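Local atomic coordinates of exoribonuclease II, mitochondrial (Candida glabrata, PDB entry 6F3H), a protein that degrades RNA from the 3' end as the exoribonuclease of the mitochondrial RNA degradosome, using an RNB-family active site with bound magnesium. Residues C399-D404 and I408-S413; L551-A556 and Q601-L606; H561-D566 and V608-I613. The protein carries 1 engineered substitution. All blocks are in the same frame, centred on the assembly; numbering follows the deposited sequence.

Contact 1 of 3, residues C399-D404 and I408-S413. Engineered in segment 408-413: N409 (natural residue Asp). With MG (magnesium ion), chain E; nucleotides of chain C.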
loop_
_atom_site.group_PDB
_atom_site.type_symbol
_atom_site.label_atom_id
_atom_site.label_comp_id
_atom_site.label_asym_id
_atom_site.label_seq_id
_atom_site.Cartn_x
_atom_site.Cartn_y
_atom_site.Cartn_z
ATOM N N CYS A 399 17.049 -14.015 -16.390
ATOM C CA CYS A 399 16.503 -13.452 -15.151
ATOM C C CYS A 399 17.214 -12.140 -14.856
ATOM O O CYS A 399 18.263 -12.111 -14.204
ATOM C CB CYS A 399 16.660 -14.433 -14.001
ATOM S SG CYS A 399 15.743 -15.971 -14.242
ATOM N N ILE A 400 16.622 -11.049 -15.334
ATOM C CA ILE A 400 17.240 -9.726 -15.280
ATOM C C ILE A 400 16.768 -9.055 -14.000
ATOM O O ILE A 400 15.703 -8.439 -13.964
ATOM C CB ILE A 400 16.885 -8.903 -16.501
ATOM C CG1 ILE A 400 17.040 -9.777 -17.727
ATOM C CG2 ILE A 400 17.750 -7.664 -16.552
ATOM C CD1 ILE A 400 16.789 -9.052 -18.964
ATOM N N ASP A 401 17.568 -9.165 -12.941
ATOM C CA ASP A 401 17.266 -8.571 -11.654
ATOM C C ASP A 401 18.501 -7.742 -11.264
ATOM O O ASP A 401 19.485 -7.692 -12.001
ATOM C CB ASP A 401 16.857 -9.678 -10.668
ATOM C CG ASP A 401 15.399 -10.005 -10.698
ATOM O OD1 ASP A 401 14.585 -9.111 -11.095
ATOM O OD2 ASP A 401 15.015 -11.157 -10.326
ATOM N N SER A 402 18.405 -7.039 -10.140
ATOM C CA SER A 402 19.551 -6.331 -9.584
ATOM C C SER A 402 20.487 -7.278 -8.841
ATOM O O SER A 402 20.164 -8.435 -8.558
ATOM C CB SER A 402 19.108 -5.233 -8.614
ATOM O OG SER A 402 18.580 -4.095 -9.268
ATOM N N GLU A 403 21.678 -6.767 -8.548
ATOM C CA GLU A 403 22.622 -7.509 -7.726
ATOM C C GLU A 403 22.042 -7.766 -6.343
ATOM O O GLU A 403 22.233 -8.844 -5.769
ATOM C CB GLU A 403 23.947 -6.746 -7.623
ATOM C CG GLU A 403 25.218 -7.599 -7.439
ATOM C CD GLU A 403 26.345 -6.830 -6.728
ATOM O OE1 GLU A 403 26.522 -7.009 -5.500
ATOM O OE2 GLU A 403 27.046 -6.040 -7.397
ATOM N N ASP A 404 21.333 -6.783 -5.795
ATOM C CA ASP A 404 20.781 -6.816 -4.442
ATOM C C ASP A 404 19.355 -7.382 -4.371
ATOM O O ASP A 404 18.537 -6.868 -3.606
ATOM C CB ASP A 404 20.820 -5.393 -3.905
ATOM C CG ASP A 404 20.229 -4.395 -4.894
ATOM O OD1 ASP A 404 18.997 -4.429 -5.103
ATOM O OD2 ASP A 404 20.992 -3.603 -5.491
ATOM N N ILE A 408 13.517 -14.117 -7.109
ATOM C CA ILE A 408 13.563 -14.110 -8.562
ATOM C C ILE A 408 12.291 -14.797 -9.030
ATOM O O ILE A 408 12.191 -16.022 -8.939
ATOM C CB ILE A 408 14.816 -14.822 -9.087
ATOM C CG1 ILE A 408 15.991 -14.573 -8.145
ATOM C CG2 ILE A 408 15.173 -14.347 -10.480
ATOM C CD1 ILE A 408 16.341 -13.095 -7.962
ATOM N N ASN A 409 11.335 -14.014 -9.558
ATOM C CA ASN A 409 10.016 -14.504 -9.932
ATOM C C ASN A 409 9.877 -14.744 -11.429
ATOM O O ASN A 409 8.952 -15.446 -11.848
ATOM C CB ASN A 409 8.911 -13.476 -9.556
ATOM C CG ASN A 409 8.586 -13.411 -8.065
ATOM O OD1 ASN A 409 7.872 -14.262 -7.530
ATOM N ND2 ASN A 409 9.044 -12.358 -7.412
ATOM N N ASP A 410 10.802 -14.226 -12.233
ATOM C CA ASP A 410 10.623 -14.045 -13.669
ATOM C C ASP A 410 11.847 -14.449 -14.487
ATOM O O ASP A 410 12.983 -14.178 -14.096
ATOM C CB ASP A 410 10.340 -12.563 -13.927
ATOM C CG ASP A 410 11.480 -11.648 -13.418
ATOM O OD1 ASP A 410 12.174 -12.041 -12.453
ATOM O OD2 ASP A 410 11.645 -10.501 -13.886
ATOM N N GLY A 411 11.606 -15.038 -15.653
ATOM C CA GLY A 411 12.642 -15.205 -16.662
ATOM C C GLY A 411 12.038 -15.078 -18.045
ATOM O O GLY A 411 10.850 -15.322 -18.241
ATOM N N ILE A 412 12.872 -14.709 -19.014
ATOM C CA ILE A 412 12.444 -14.544 -20.401
ATOM C C ILE A 412 13.247 -15.451 -21.326
ATOM O O ILE A 412 14.471 -15.578 -21.189
ATOM C CB ILE A 412 12.603 -13.086 -20.866
ATOM C CG1 ILE A 412 12.179 -12.136 -19.763
ATOM C CG2 ILE A 412 11.807 -12.835 -22.113
ATOM C CD1 ILE A 412 12.381 -10.712 -20.141
ATOM N N SER A 413 12.563 -16.015 -22.319
ATOM C CA SER A 413 13.185 -16.846 -23.334
ATOM C C SER A 413 12.560 -16.503 -24.669
ATOM O O SER A 413 11.347 -16.287 -24.749
ATOM C CB SER A 413 13.005 -18.323 -23.014
ATOM O OG SER A 413 13.666 -18.648 -21.799
HETATM MG MG MG E . 13.645 -10.417 -11.876
ATOM P P C C 6 10.843 -9.762 -9.272
ATOM O OP1 C C 6 11.398 -11.117 -9.392
ATOM O OP2 C C 6 9.390 -9.531 -9.219
ATOM O "O5'" C C 6 11.551 -9.178 -7.991
ATOM C "C5'" C C 6 12.966 -9.074 -7.965
ATOM C "C4'" C C 6 13.455 -8.257 -6.792
ATOM O "O4'" C C 6 13.145 -6.848 -6.964
ATOM C "C3'" C C 6 12.857 -8.569 -5.439
ATOM O "O3'" C C 6 13.346 -9.761 -4.863
ATOM C "C2'" C C 6 13.260 -7.344 -4.662
ATOM O "O2'" C C 6 14.653 -7.394 -4.452
ATOM C "C1'" C C 6 13.006 -6.250 -5.698
ATOM N N1 C C 6 11.653 -5.644 -5.546
ATOM C C2 C C 6 11.498 -4.599 -4.603
ATOM O O2 C C 6 12.475 -4.204 -3.966
ATOM N N3 C C 6 10.321 -3.989 -4.363
ATOM C C4 C C 6 9.272 -4.403 -5.038
ATOM N N4 C C 6 8.126 -3.764 -4.778
ATOM C C5 C C 6 9.375 -5.460 -6.005
ATOM C C6 C C 6 10.554 -6.056 -6.225
ATOM P P A C 5 6.848 -7.050 -12.247
ATOM O OP1 A C 5 6.499 -8.443 -12.605
ATOM O OP2 A C 5 6.026 -6.339 -11.227
ATOM O "O5'" A C 5 8.334 -7.080 -11.710
ATOM C "C5'" A C 5 9.351 -7.621 -12.527
ATOM C "C4'" A C 5 10.725 -7.234 -12.059
ATOM O "O4'" A C 5 10.897 -5.800 -12.157
ATOM C "C3'" A C 5 11.062 -7.551 -10.614
ATOM O "O3'" A C 5 11.465 -8.891 -10.443
ATOM C "C2'" A C 5 12.172 -6.562 -10.325
ATOM O "O2'" A C 5 13.387 -6.997 -10.917
ATOM C "C1'" A C 5 11.669 -5.339 -11.081
ATOM N N9 A C 5 10.784 -4.568 -10.223
ATOM C C8 A C 5 9.417 -4.619 -10.105
ATOM N N7 A C 5 8.937 -3.814 -9.191
ATOM C C5 A C 5 10.083 -3.231 -8.683
ATOM C C6 A C 5 10.277 -2.272 -7.689
ATOM N N6 A C 5 9.271 -1.720 -6.998
ATOM N N1 A C 5 11.561 -1.912 -7.440
ATOM C C2 A C 5 12.564 -2.473 -8.140
ATOM N N3 A C 5 12.515 -3.385 -9.108
ATOM C C4 A C 5 11.229 -3.701 -9.307
HETATM O O HOH W 1 13.958 -11.230 -16.179
HETATM O O HOH W 2 13.101 -9.846 -13.675
HETATM O O HOH W 3 13.373 -12.285 -12.468
#
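The carboxylate of D401 and the branched end of I408 pass alongside one another, pointing opposite ways, beside the magnesium ion. D401 CB points toward 408-413 and lies 3.5 Å from the magnesium; with CG anti to the carbonyl carbon (chi1 -88°), CG carries the carboxylate round so that both oxygens reach the metal. OD1 binds magnesium at 1.8 Å and lies next to the ribose O2' of the adenosine nucleotide of chain C. OD2 binds magnesium at 2.2 Å, and I408 CG2 lies beside D401 OD2 (3.2 Å). From the strand, D410 OD1 completes the protein ligands at 2.3 Å from the ion, and a water adds to the shell. The same I408 CG2 packs on C399 CB at 3.8 Å. N409, an engineered residue that is Asp in the natural protein, gives its backbone N to a phosphate oxygen of the cytidine nucleotide of chain C, so the RNA backbone is gripped beside the metal, as suits an RNB active site. Segment 399-404 is the loop leading into strand 410-416, which lies at the margin of its sheet against strand 421-429; V608 and M612 of helix 603-625 pack on D410, while Y527 and V530 of helix 527-534 meet I400.

Contact 2 of 3, residues L551-A556 and Q601-L606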
loop_
_atom_site.group_PDB
_atom_site.type_symbol
_atom_site.label_atom_id
_atom_site.label_comp_id
_atom_site.label_asym_id
_atom_site.label_seq_id
_atom_site.Cartn_x
_atom_site.Cartn_y
_atom_site.Cartn_z
ATOM N N LEU A 551 17.133 -8.723 -29.831
ATOM C CA LEU A 551 15.837 -9.005 -30.398
ATOM C C LEU A 551 14.746 -8.676 -29.405
ATOM O O LEU A 551 13.750 -8.044 -29.761
ATOM C CB LEU A 551 15.779 -10.464 -30.814
ATOM C CG LEU A 551 14.577 -10.813 -31.669
ATOM C CD1 LEU A 551 14.251 -9.721 -32.695
ATOM C CD2 LEU A 551 14.916 -12.119 -32.326
ATOM N N LEU A 552 14.931 -9.076 -28.150
ATOM C CA LEU A 552 13.933 -8.786 -27.125
ATOM C C LEU A 552 13.774 -7.293 -26.917
ATOM O O LEU A 552 12.652 -6.794 -26.783
ATOM C CB LEU A 552 14.320 -9.451 -25.809
ATOM C CG LEU A 552 14.059 -10.950 -25.717
ATOM C CD1 LEU A 552 14.664 -11.543 -24.469
ATOM C CD2 LEU A 552 12.557 -11.226 -25.753
ATOM N N HIS A 553 14.884 -6.565 -26.876
ATOM C CA HIS A 553 14.801 -5.129 -26.674
ATOM C C HIS A 553 14.076 -4.449 -27.825
ATOM O O HIS A 553 13.253 -3.551 -27.608
ATOM C CB HIS A 553 16.199 -4.553 -26.484
ATOM C CG HIS A 553 16.239 -3.058 -26.454
ATOM N ND1 HIS A 553 16.655 -2.304 -27.528
ATOM C CD2 HIS A 553 15.899 -2.179 -25.481
ATOM C CE1 HIS A 553 16.586 -1.025 -27.212
ATOM N NE2 HIS A 553 16.120 -0.920 -25.979
ATOM N N THR A 554 14.366 -4.856 -29.058
ATOM C CA THR A 554 13.688 -4.234 -30.188
ATOM C C THR A 554 12.200 -4.577 -30.202
ATOM O O THR A 554 11.378 -3.771 -30.657
ATOM C CB THR A 554 14.372 -4.660 -31.474
ATOM O OG1 THR A 554 14.535 -6.073 -31.426
ATOM C CG2 THR A 554 15.768 -4.014 -31.565
ATOM N N LEU A 555 11.834 -5.744 -29.671
ATOM C CA LEU A 555 10.425 -6.106 -29.577
ATOM C C LEU A 555 9.696 -5.245 -28.564
ATOM O O LEU A 555 8.583 -4.775 -28.825
ATOM C CB LEU A 555 10.290 -7.580 -29.214
ATOM C CG LEU A 555 10.590 -8.552 -30.351
ATOM C CD1 LEU A 555 10.780 -9.961 -29.836
ATOM C CD2 LEU A 555 9.420 -8.496 -31.297
ATOM N N ALA A 556 10.308 -5.016 -27.406
ATOM C CA ALA A 556 9.669 -4.183 -26.395
ATOM C C ALA A 556 9.412 -2.789 -26.928
ATOM O O ALA A 556 8.322 -2.243 -26.742
ATOM C CB ALA A 556 10.528 -4.111 -25.138
ATOM N N GLN A 601 15.463 4.246 -15.781
ATOM C CA GLN A 601 14.686 3.842 -16.945
ATOM C C GLN A 601 15.709 3.611 -18.061
ATOM O O GLN A 601 16.272 4.558 -18.622
ATOM C CB GLN A 601 13.643 4.899 -17.295
ATOM N N THR A 602 15.971 2.346 -18.355
ATOM C CA THR A 602 17.042 1.960 -19.252
ATOM C C THR A 602 16.540 0.928 -20.245
ATOM O O THR A 602 15.375 0.511 -20.215
ATOM C CB THR A 602 18.239 1.422 -18.468
ATOM O OG1 THR A 602 17.902 0.143 -17.933
ATOM C CG2 THR A 602 18.612 2.352 -17.363
ATOM N N LYS A 603 17.458 0.475 -21.105
ATOM C CA LYS A 603 17.112 -0.539 -22.091
ATOM C C LYS A 603 16.666 -1.834 -21.431
ATOM O O LYS A 603 15.714 -2.460 -21.894
ATOM C CB LYS A 603 18.291 -0.793 -23.018
ATOM C CG LYS A 603 18.553 0.307 -24.030
ATOM C CD LYS A 603 19.446 -0.205 -25.168
ATOM C CE LYS A 603 20.001 0.946 -26.007
ATOM N NZ LYS A 603 21.236 0.574 -26.762
ATOM N N SER A 604 17.358 -2.279 -20.372
ATOM C CA SER A 604 16.953 -3.529 -19.725
ATOM C C SER A 604 15.641 -3.391 -18.950
ATOM O O SER A 604 14.783 -4.275 -19.025
ATOM C CB SER A 604 18.069 -4.068 -18.827
ATOM O OG SER A 604 18.806 -3.061 -18.191
ATOM N N THR A 605 15.470 -2.315 -18.174
ATOM C CA THR A 605 14.191 -2.112 -17.492
ATOM C C THR A 605 13.056 -2.051 -18.498
ATOM O O THR A 605 11.980 -2.624 -18.277
ATOM C CB THR A 605 14.207 -0.847 -16.645
ATOM O OG1 THR A 605 14.156 0.287 -17.515
ATOM C CG2 THR A 605 15.472 -0.784 -15.819
ATOM N N LEU A 606 13.254 -1.293 -19.575
ATOM C CA LEU A 606 12.239 -1.214 -20.607
ATOM C C LEU A 606 11.916 -2.597 -21.126
ATOM O O LEU A 606 10.747 -2.958 -21.305
ATOM C CB LEU A 606 12.744 -0.349 -21.754
ATOM C CG LEU A 606 12.006 -0.582 -23.073
ATOM C CD1 LEU A 606 10.519 -0.193 -23.011
ATOM C CD2 LEU A 606 12.723 0.106 -24.201
#
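K603 lays its aliphatic chain across the imidazole of H553 in a CH-pi contact. CD of K603 sits 3.8 Å from the centroid of the H553 ring, 28° off the ring normal, so it lies over one face but displaced toward the rim. The lysine is extended beyond CG and runs over the NE2 side of the ring, K603 CG coming within 3.4 Å of H553 NE2. With CG anti to the backbone N (chi1 172°), H553 swings its ring out from helix 543-567 to meet this chain. NZ continues past the histidine to a weak hydrogen bond with L534 O at the end of helix 527-534.

Apolar contacts continue along the helices. CD2 of L606 approaches the H553 ring obliquely, 4.0 Å from NE2, and A556 CB rests 4.3 Å from L606 CG. No hydrogen bond spans the two segments.

Within 601-606 the polar bonds shape the helix start. T602 N donates to T605 OG1 at 2.9 Å and a nearly straight 168°, and T605 N returns a weak bond to T602 OG1. Outside the segment, D531 also ties T602 OG1 and S604 N. The reciprocal threonine bonds form a capping box with T602 as N-cap: the first turn of helix 603-625 is closed just where its lysine and leucine pack against helix 543-567 within the RNB domain.

Contact 3 of 3, residues H561-D566 and V608-I613. With nucleotides of chain C.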
loop_
_atom_site.group_PDB
_atom_site.type_symbol
_atom_site.label_atom_id
_atom_site.label_comp_id
_atom_site.label_asym_id
_atom_site.label_seq_id
_atom_site.Cartn_x
_atom_site.Cartn_y
_atom_site.Cartn_z
ATOM N N HIS A 561 5.585 1.354 -27.888
ATOM C CA HIS A 561 5.012 2.276 -28.860
ATOM C C HIS A 561 3.570 1.907 -29.189
ATOM O O HIS A 561 2.732 2.786 -29.429
ATOM C CB HIS A 561 5.880 2.289 -30.104
ATOM C CG HIS A 561 5.378 3.199 -31.175
ATOM N ND1 HIS A 561 4.312 2.877 -31.988
ATOM C CD2 HIS A 561 5.779 4.438 -31.548
ATOM C CE1 HIS A 561 4.093 3.868 -32.834
ATOM N NE2 HIS A 561 4.967 4.829 -32.586
ATOM N N LYS A 562 3.260 0.617 -29.149
ATOM C CA LYS A 562 1.904 0.152 -29.388
ATOM C C LYS A 562 0.977 0.572 -28.256
ATOM O O LYS A 562 -0.096 1.136 -28.501
ATOM C CB LYS A 562 1.920 -1.365 -29.547
ATOM C CG LYS A 562 0.639 -1.980 -30.066
ATOM C CD LYS A 562 0.894 -3.323 -30.767
ATOM N N ARG A 563 1.378 0.295 -27.007
ATOM C CA ARG A 563 0.548 0.591 -25.838
ATOM C C ARG A 563 0.139 2.048 -25.816
ATOM O O ARG A 563 -0.992 2.375 -25.459
ATOM C CB ARG A 563 1.308 0.259 -24.562
ATOM C CG ARG A 563 1.374 -1.219 -24.193
ATOM C CD ARG A 563 2.035 -1.394 -22.828
ATOM N NE ARG A 563 1.637 -0.305 -21.943
ATOM C CZ ARG A 563 2.456 0.434 -21.202
ATOM N NH1 ARG A 563 3.755 0.209 -21.209
ATOM N NH2 ARG A 563 1.963 1.410 -20.443
ATOM N N ILE A 564 1.053 2.935 -26.206
ATOM C CA ILE A 564 0.762 4.364 -26.267
ATOM C C ILE A 564 -0.234 4.673 -27.378
ATOM O O ILE A 564 -1.318 5.207 -27.124
ATOM C CB ILE A 564 2.055 5.159 -26.464
ATOM C CG1 ILE A 564 2.949 5.004 -25.241
ATOM C CG2 ILE A 564 1.727 6.597 -26.786
ATOM C CD1 ILE A 564 4.212 5.792 -25.342
ATOM N N HIS A 565 0.116 4.357 -28.630
ATOM C CA HIS A 565 -0.710 4.821 -29.742
ATOM C C HIS A 565 -2.008 4.051 -29.905
ATOM O O HIS A 565 -2.946 4.581 -30.514
ATOM C CB HIS A 565 0.077 4.775 -31.036
ATOM C CG HIS A 565 1.187 5.757 -31.052
ATOM N ND1 HIS A 565 2.299 5.624 -30.251
ATOM C CD2 HIS A 565 1.338 6.920 -31.724
ATOM C CE1 HIS A 565 3.105 6.652 -30.449
ATOM N NE2 HIS A 565 2.545 7.452 -31.340
ATOM N N ASP A 566 -2.092 2.849 -29.353
ATOM C CA ASP A 566 -3.223 1.959 -29.578
ATOM C C ASP A 566 -4.025 1.639 -28.330
ATOM O O ASP A 566 -5.253 1.574 -28.399
ATOM C CB ASP A 566 -2.734 0.653 -30.200
ATOM C CG ASP A 566 -1.980 0.878 -31.486
ATOM O OD1 ASP A 566 -1.533 2.021 -31.746
ATOM O OD2 ASP A 566 -1.853 -0.098 -32.250
ATOM N N VAL A 608 12.349 -5.659 -19.679
ATOM C CA VAL A 608 11.656 -6.502 -18.718
ATOM C C VAL A 608 10.244 -6.005 -18.514
ATOM O O VAL A 608 9.281 -6.763 -18.648
ATOM C CB VAL A 608 12.419 -6.540 -17.386
ATOM C CG1 VAL A 608 11.734 -7.491 -16.444
ATOM C CG2 VAL A 608 13.829 -6.967 -17.613
ATOM N N SER A 609 10.097 -4.705 -18.278
ATOM C CA SER A 609 8.791 -4.182 -17.920
ATOM C C SER A 609 7.775 -4.475 -19.017
ATOM O O SER A 609 6.710 -5.047 -18.754
ATOM C CB SER A 609 8.904 -2.686 -17.628
ATOM O OG SER A 609 8.911 -1.914 -18.808
ATOM N N GLU A 610 8.146 -4.229 -20.269
ATOM C CA GLU A 610 7.169 -4.365 -21.340
ATOM C C GLU A 610 6.588 -5.752 -21.408
ATOM O O GLU A 610 5.422 -5.934 -21.791
ATOM C CB GLU A 610 7.787 -3.996 -22.666
ATOM C CG GLU A 610 7.663 -2.531 -22.863
ATOM C CD GLU A 610 6.240 -2.043 -22.552
ATOM O OE1 GLU A 610 5.228 -2.716 -22.911
ATOM O OE2 GLU A 610 6.136 -0.997 -21.880
ATOM N N PHE A 611 7.384 -6.735 -21.052
ATOM C CA PHE A 611 6.934 -8.105 -21.169
ATOM C C PHE A 611 6.022 -8.505 -20.022
ATOM O O PHE A 611 5.031 -9.205 -20.238
ATOM C CB PHE A 611 8.165 -8.990 -21.292
ATOM C CG PHE A 611 8.798 -8.917 -22.659
ATOM C CD1 PHE A 611 8.188 -9.514 -23.757
ATOM C CD2 PHE A 611 9.931 -8.161 -22.871
ATOM C CE1 PHE A 611 8.740 -9.418 -25.017
ATOM C CE2 PHE A 611 10.485 -8.054 -24.137
ATOM C CZ PHE A 611 9.894 -8.686 -25.209
HETATM N N MSE A 612 6.298 -8.029 -18.818
HETATM C CA MSE A 612 5.480 -8.360 -17.661
HETATM C C MSE A 612 4.128 -7.786 -17.780
HETATM O O MSE A 612 3.137 -8.466 -17.551
HETATM C CB MSE A 612 6.133 -7.847 -16.414
HETATM C CG MSE A 612 7.585 -8.208 -16.393
HETATM SE SE MSE A 612 7.865 -10.142 -16.308
HETATM C CE MSE A 612 8.230 -10.218 -14.405
ATOM N N ILE A 613 4.117 -6.504 -18.135
ATOM C CA ILE A 613 2.876 -5.842 -18.523
ATOM C C ILE A 613 2.096 -6.707 -19.494
ATOM O O ILE A 613 0.891 -6.947 -19.330
ATOM C CB ILE A 613 3.185 -4.471 -19.137
ATOM C CG1 ILE A 613 4.020 -3.644 -18.166
ATOM C CG2 ILE A 613 1.915 -3.809 -19.633
ATOM C CD1 ILE A 613 4.251 -2.261 -18.637
ATOM P P U C 4 3.245 -3.277 -12.691
ATOM O OP1 U C 4 2.536 -4.550 -12.922
ATOM O OP2 U C 4 3.287 -2.689 -11.340
ATOM O "O5'" U C 4 4.732 -3.545 -13.107
ATOM C "C5'" U C 4 5.024 -3.844 -14.447
ATOM C "C4'" U C 4 6.490 -3.991 -14.588
ATOM O "O4'" U C 4 7.107 -2.685 -14.490
ATOM C "C3'" U C 4 7.139 -4.770 -13.472
ATOM O "O3'" U C 4 6.964 -6.166 -13.577
ATOM C "C2'" U C 4 8.576 -4.290 -13.545
ATOM O "O2'" U C 4 9.255 -4.894 -14.634
ATOM C "C1'" U C 4 8.369 -2.807 -13.867
ATOM N N1 U C 4 8.385 -1.982 -12.637
ATOM C C2 U C 4 9.623 -1.516 -12.245
ATOM O O2 U C 4 10.641 -1.737 -12.872
ATOM N N3 U C 4 9.629 -0.769 -11.103
ATOM C C4 U C 4 8.535 -0.461 -10.329
ATOM O O4 U C 4 8.717 0.232 -9.323
ATOM C C5 U C 4 7.280 -0.987 -10.791
ATOM C C6 U C 4 7.247 -1.714 -11.903
ATOM P P A C 5 6.848 -7.050 -12.247
ATOM O OP1 A C 5 6.499 -8.443 -12.605
ATOM O OP2 A C 5 6.026 -6.339 -11.227
ATOM O "O5'" A C 5 8.334 -7.080 -11.710
ATOM C "C5'" A C 5 9.351 -7.621 -12.527
ATOM C "C4'" A C 5 10.725 -7.234 -12.059
ATOM O "O4'" A C 5 10.897 -5.800 -12.157
ATOM C "C3'" A C 5 11.062 -7.551 -10.614
ATOM O "O3'" A C 5 11.465 -8.891 -10.443
ATOM C "C2'" A C 5 12.172 -6.562 -10.325
ATOM O "O2'" A C 5 13.387 -6.997 -10.917
ATOM C "C1'" A C 5 11.669 -5.339 -11.081
ATOM N N9 A C 5 10.784 -4.568 -10.223
ATOM C C8 A C 5 9.417 -4.619 -10.105
ATOM N N7 A C 5 8.937 -3.814 -9.191
ATOM C C5 A C 5 10.083 -3.231 -8.683
ATOM C C6 A C 5 10.277 -2.272 -7.689
ATOM N N6 A C 5 9.271 -1.720 -6.998
ATOM N N1 A C 5 11.561 -1.912 -7.440
ATOM C C2 A C 5 12.564 -2.473 -8.140
ATOM N N3 A C 5 12.515 -3.385 -9.108
ATOM C C4 A C 5 11.229 -3.701 -9.307
#
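R563 and E610 reach for each other from opposite directions, from two neighbouring helices, and meet with their flat groups nearly coplanar, the guanidinium and carboxylate planes only 11° apart. The carboxylate stands at the guanidinium edge. R563 NH1 and E610 OE2, 2.8 Å apart, make a salt bridge; its hydrogen bond is bent (124° at the hydrogen) and weak, a one-armed grip in which the second oxygen, E610 OE1, lies instead alongside R563 CD at 3.5 Å. Both chains bend to do this: the glutamate chain curls at chi2 (-47°), bringing the carboxylate round to the arginine, whose own chain is kinked at chi3.

I613 crosses the arginine at about a right angle and covers one face of the guanidinium, with CD1 3.6 Å from R563 NH1. NE of R563 donates to I688 O, so the buried charged group is held at NE as well as at NH1, and its rotation is probably restricted.

On its own helix, H565 ND1 donates to H561 O at 3.0 Å, and the same atom lies over the centre of the H561 ring.

Another side of 608-613 lines the RNA: CB of the selenomethionine M612 is 3.4 Å from O3' of the uridine nucleotide of chain C. Helix 603-625 thus packs on helix 543-567, whose A556 and L560 also touch E610, and on another side borders the bound RNA, while the loop residue I688 adjoins I613.

In the fold
Reading from the N terminus, contact 1 comes first and closes a tight loop, just three residues separating 399-404 from 408-413 as the chain enters strand 410-416. Contacts 2 and 3 both open after contact 1 has closed, and they cross each other: 551-556 and 561-566 lie in order on helix 543-567, and their partners 601-606 and 608-613 in the same order on helix 603-625, after strands 580-584 and 593-597. The two helices are therefore joined at successive levels, with F611 packing on L552 and L555 between them. I412 on L552 and I400 on V608 carry this pair to contact 1, connecting the metal-bearing strand to the helices within the RNB domain.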